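Local coordinates for alkyltransferase-like protein 1 (Schizosaccharomyces pombe, PDB 3GVA) that recognises O6-alkylguanine lesions in DNA, flipping the damaged base into a hydrophobic pocket and presenting the lesion to nucleotide excision repair, at residues P35-A38 and R39-G42; E5-T8 and K9-A13. All blocks are in the same frame, centred on the assembly; numbering follows the deposited sequence.

How the contacts relate
Contact 1 joins a loop to the first turn of helix 38-46, which carries the Arg39 finger; contact 2 is successive turns of helix 3-14, which packs against it. Both lie inside the DNA-binding domain, and each has a buried side and an exposed one. Their inner faces meet: Phe6 CE2 approaches Gln40 CB at 3.5 Å, Phe6 CZ approaches Val41 CG2 at 3.7 Å, and Val10 also reaches Val41. The chemistry follows position. At a helix start, contact 1 depends on backbone carbonyls, a bridging water and an amide beside a ring. Running along most of its helix, contact 2 combines repeated backbone bonds with aromatic packing and a threonine hydroxyl.

Contact 1 (P35-A38 and R39-G42); sequences PSYA and RQVG
Tyr37 and Gln40 meet at the first turn of helix 38-46, the second helix of a helix-turn-helix and the one that carries the Arg39 finger, which hydrogen-bonds the orphaned cytosine when the damaged base is flipped. Tyr37 is the N-cap residue. Gln40 CB lies 3.3 Å from Tyr37 O, with CG turned beside its own backbone N (chi1 -75°). CG then passes the ring carbon CD2 of Tyr37 at 3.7 Å. A bend at chi2 (66°) folds the chain back: CD stays 4.0 Å from Tyr37 CD2, OE1 comes to 2.9 Å from Tyr37 CA, and the amide plane stands 80° from the ring plane. A flexible side chain with a polar end suits this partly exposed place, since it can pack on Tyr37, Met3 and Phe6 while its amide oxygen lies against the N-cap residue. In the backbone, Val41 N donates to Tyr37 O (2.8 Å) and Gly42 N to Ala38 O (3.0 Å), starting the helix. Val41, a compact apolar residue, turns inward onto Tyr25 and Ala29 of helix 25-31. A water bridges the helix start, accepting from Arg39 N at 2.8 Å while donating to Ser36 O at 2.9 Å.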
loop_
_atom_site.group_PDB
_atom_site.type_symbol
_atom_site.label_atom_id
_atom_site.label_comp_id
_atom_site.label_asym_id
_atom_site.label_seq_id
_atom_site.Cartn_x
_atom_site.Cartn_y
_atom_site.Cartn_z
ATOM N N PRO A 35 4.107 16.216 -2.873
ATOM C CA PRO A 35 4.573 15.953 -1.505
ATOM C C PRO A 35 3.634 16.244 -0.335
ATOM O O PRO A 35 3.743 15.605 0.707
ATOM C CB PRO A 35 5.880 16.748 -1.425
ATOM C CG PRO A 35 5.684 17.841 -2.441
ATOM C CD PRO A 35 5.060 17.094 -3.576
ATOM N N SER A 36 2.712 17.184 -0.491
ATOM C CA SER A 36 1.799 17.507 0.604
ATOM C C SER A 36 0.451 16.799 0.500
ATOM O O SER A 36 -0.432 17.020 1.332
ATOM C CB SER A 36 1.550 19.016 0.660
ATOM O OG SER A 36 0.766 19.435 -0.444
ATOM N N TYR A 37 0.299 15.938 -0.502
ATOM C CA TYR A 37 -0.968 15.247 -0.718
ATOM C C TYR A 37 -1.045 13.804 -0.232
ATOM O O TYR A 37 -1.817 13.014 -0.774
ATOM C CB TYR A 37 -1.329 15.289 -2.208
ATOM C CG TYR A 37 -1.684 16.670 -2.714
ATOM C CD1 TYR A 37 -0.740 17.696 -2.724
ATOM C CD2 TYR A 37 -2.975 16.959 -3.156
ATOM C CE1 TYR A 37 -1.072 18.980 -3.159
ATOM C CE2 TYR A 37 -3.319 18.243 -3.594
ATOM C CZ TYR A 37 -2.362 19.247 -3.592
ATOM O OH TYR A 37 -2.692 20.515 -4.024
ATOM N N ALA A 38 -0.271 13.461 0.792
ATOM C CA ALA A 38 -0.279 12.101 1.306
ATOM C C ALA A 38 -1.673 11.650 1.730
ATOM O O ALA A 38 -2.056 10.520 1.469
ATOM C CB ALA A 38 0.701 11.963 2.470
ATOM N N ARG A 39 -2.446 12.523 2.370
ATOM C CA ARG A 39 -3.780 12.110 2.784
ATOM C C ARG A 39 -4.695 11.929 1.584
ATOM O O ARG A 39 -5.584 11.074 1.598
ATOM C CB ARG A 39 -4.378 13.105 3.787
ATOM C CG ARG A 39 -3.701 13.044 5.160
ATOM C CD ARG A 39 -4.410 13.920 6.195
ATOM N NE ARG A 39 -5.713 13.384 6.579
ATOM C CZ ARG A 39 -6.605 14.043 7.313
ATOM N NH1 ARG A 39 -6.340 15.267 7.745
ATOM N NH2 ARG A 39 -7.764 13.479 7.617
ATOM N N GLN A 40 -4.466 12.723 0.541
ATOM C CA GLN A 40 -5.258 12.619 -0.680
ATOM C C GLN A 40 -4.937 11.289 -1.348
ATOM O O GLN A 40 -5.826 10.624 -1.882
ATOM C CB GLN A 40 -4.938 13.765 -1.645
ATOM C CG GLN A 40 -5.528 15.111 -1.255
ATOM C CD GLN A 40 -4.937 15.663 0.021
ATOM O OE1 GLN A 40 -3.721 15.690 0.194
ATOM N NE2 GLN A 40 -5.799 16.121 0.922
ATOM N N VAL A 41 -3.658 10.916 -1.325
ATOM C CA VAL A 41 -3.234 9.642 -1.896
ATOM C C VAL A 41 -3.992 8.545 -1.150
ATOM O O VAL A 41 -4.537 7.622 -1.762
ATOM C CB VAL A 41 -1.720 9.424 -1.711
ATOM C CG1 VAL A 41 -1.334 7.990 -2.097
ATOM C CG2 VAL A 41 -0.955 10.417 -2.557
ATOM N N GLY A 42 -4.029 8.656 0.178
ATOM C CA GLY A 42 -4.743 7.673 0.978
ATOM C C GLY A 42 -6.211 7.593 0.591
ATOM O O GLY A 42 -6.810 6.521 0.586
HETATM O O HOH W 1 -2.036 15.225 2.945
#

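Contact 2 (E5-T8 and K9-A13); sequences EFYT and KVYDA
Phe6 and Val10, one turn apart on an alpha-helix, form the apolar side of this contact. Val10 CG2 sits over one face of the Phe6 ring in a CH-pi contact, 3.8 Å from the centroid and 22° off the ring normal. Phe6 swings its ring along the helix toward Val10 because CG lies anti to the backbone N (chi1 178°). Both residues are buried, where a flat ring and a methyl of a branched side chain fit closely. Tyr7 and Tyr11 run side by side on another flank. Tyr7 CB packs against Tyr11 CE2 at 4.0 Å, and Tyr7 O lies over one face of the Tyr11 ring, 3.1 Å above its plane and offset toward the rim.

The polar bonds are mainly those of the helix itself: Val10 N to Phe6 O, Tyr11 N to Tyr7 O and Asp12 N to Thr8 O, each 2.9 Å. Glu5 O is held twice from the same face of its plane, by Lys9 N at 3.2 Å and by the Thr8 hydroxyl OG1 at 2.7 Å. A threonine suits this exposed flank because its short hydroxyl can bond back to the carbonyl three residues earlier.

Phe6 and Tyr7 rest on helix 38-46, where Ala44 O also receives a hydrogen bond from Tyr11 OH; Lys9 NZ bonds Val32 O in the loop after helix 25-31, and Ala13 packs on that helix at Ile28 and Tyr31.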
loop_
_atom_site.group_PDB
_atom_site.type_symbol
_atom_site.label_atom_id
_atom_site.label_comp_id
_atom_site.label_asym_id
_atom_site.label_seq_id
_atom_site.Cartn_x
_atom_site.Cartn_y
_atom_site.Cartn_z
ATOM N N GLU A 5 -8.464 13.696 -11.718
ATOM C CA GLU A 5 -7.221 13.408 -12.418
ATOM C C GLU A 5 -6.104 12.993 -11.456
ATOM O O GLU A 5 -5.216 12.219 -11.827
ATOM C CB GLU A 5 -6.771 14.610 -13.254
ATOM C CG GLU A 5 -5.767 14.207 -14.321
ATOM C CD GLU A 5 -5.601 15.227 -15.431
ATOM O OE1 GLU A 5 -6.623 15.767 -15.911
ATOM O OE2 GLU A 5 -4.442 15.466 -15.841
ATOM N N PHE A 6 -6.147 13.496 -10.223
ATOM C CA PHE A 6 -5.125 13.153 -9.235
ATOM C C PHE A 6 -5.168 11.661 -8.913
ATOM O O PHE A 6 -4.133 11.015 -8.804
ATOM C CB PHE A 6 -5.326 13.951 -7.939
ATOM C CG PHE A 6 -4.339 13.602 -6.854
ATOM C CD1 PHE A 6 -2.988 13.921 -6.991
ATOM C CD2 PHE A 6 -4.753 12.930 -5.705
ATOM C CE1 PHE A 6 -2.067 13.571 -6.005
ATOM C CE2 PHE A 6 -3.840 12.576 -4.713
ATOM C CZ PHE A 6 -2.495 12.896 -4.863
ATOM N N TYR A 7 -6.373 11.122 -8.750
ATOM C CA TYR A 7 -6.541 9.711 -8.433
ATOM C C TYR A 7 -5.887 8.825 -9.487
ATOM O O TYR A 7 -5.180 7.880 -9.153
ATOM C CB TYR A 7 -8.033 9.364 -8.311
ATOM C CG TYR A 7 -8.675 9.768 -6.997
ATOM C CD1 TYR A 7 -8.064 10.686 -6.143
ATOM C CD2 TYR A 7 -9.905 9.230 -6.612
ATOM C CE1 TYR A 7 -8.664 11.063 -4.933
ATOM C CE2 TYR A 7 -10.516 9.598 -5.408
ATOM C CZ TYR A 7 -9.889 10.513 -4.573
ATOM O OH TYR A 7 -10.487 10.877 -3.387
ATOM N N THR A 8 -6.120 9.140 -10.757
ATOM C CA THR A 8 -5.541 8.355 -11.843
ATOM C C THR A 8 -4.012 8.424 -11.832
ATOM O O THR A 8 -3.335 7.452 -12.179
ATOM C CB THR A 8 -6.082 8.821 -13.215
ATOM O OG1 THR A 8 -5.651 10.160 -13.486
ATOM C CG2 THR A 8 -7.606 8.799 -13.203
ATOM N N LYS A 9 -3.472 9.564 -11.418
ATOM C CA LYS A 9 -2.023 9.757 -11.343
ATOM C C LYS A 9 -1.467 8.893 -10.208
ATOM O O LYS A 9 -0.347 8.365 -10.281
ATOM C CB LYS A 9 -1.718 11.232 -11.080
ATOM C CG LYS A 9 -0.294 11.646 -11.414
ATOM C CD LYS A 9 -0.066 13.126 -11.130
ATOM C CE LYS A 9 1.268 13.597 -11.692
ATOM N NZ LYS A 9 2.413 12.753 -11.234
ATOM N N VAL A 10 -2.265 8.759 -9.150
ATOM C CA VAL A 10 -1.888 7.944 -8.004
ATOM C C VAL A 10 -1.898 6.478 -8.433
ATOM O O VAL A 10 -0.942 5.747 -8.174
ATOM C CB VAL A 10 -2.878 8.145 -6.830
ATOM C CG1 VAL A 10 -2.678 7.057 -5.784
ATOM C CG2 VAL A 10 -2.660 9.528 -6.196
ATOM N N TYR A 11 -2.977 6.052 -9.095
ATOM C CA TYR A 11 -3.073 4.665 -9.541
ATOM C C TYR A 11 -1.949 4.306 -10.496
ATOM O O TYR A 11 -1.416 3.204 -10.426
ATOM C CB TYR A 11 -4.439 4.384 -10.184
ATOM C CG TYR A 11 -5.597 4.730 -9.264
ATOM C CD1 TYR A 11 -5.436 4.718 -7.870
ATOM C CD2 TYR A 11 -6.844 5.080 -9.777
ATOM C CE1 TYR A 11 -6.490 5.052 -7.016
ATOM C CE2 TYR A 11 -7.905 5.409 -8.937
ATOM C CZ TYR A 11 -7.717 5.395 -7.559
ATOM O OH TYR A 11 -8.754 5.732 -6.725
ATOM N N ASP A 12 -1.584 5.240 -11.374
ATOM C CA ASP A 12 -0.494 5.020 -12.317
ATOM C C ASP A 12 0.774 4.750 -11.533
ATOM O O ASP A 12 1.553 3.864 -11.873
ATOM C CB ASP A 12 -0.244 6.254 -13.194
ATOM C CG ASP A 12 -1.247 6.396 -14.306
ATOM O OD1 ASP A 12 -1.629 5.362 -14.885
ATOM O OD2 ASP A 12 -1.641 7.541 -14.616
ATOM N N ALA A 13 0.979 5.530 -10.480
ATOM C CA ALA A 13 2.167 5.375 -9.659
ATOM C C ALA A 13 2.182 4.026 -8.950
ATOM O O ALA A 13 3.219 3.366 -8.895
ATOM C CB ALA A 13 2.256 6.519 -8.640
#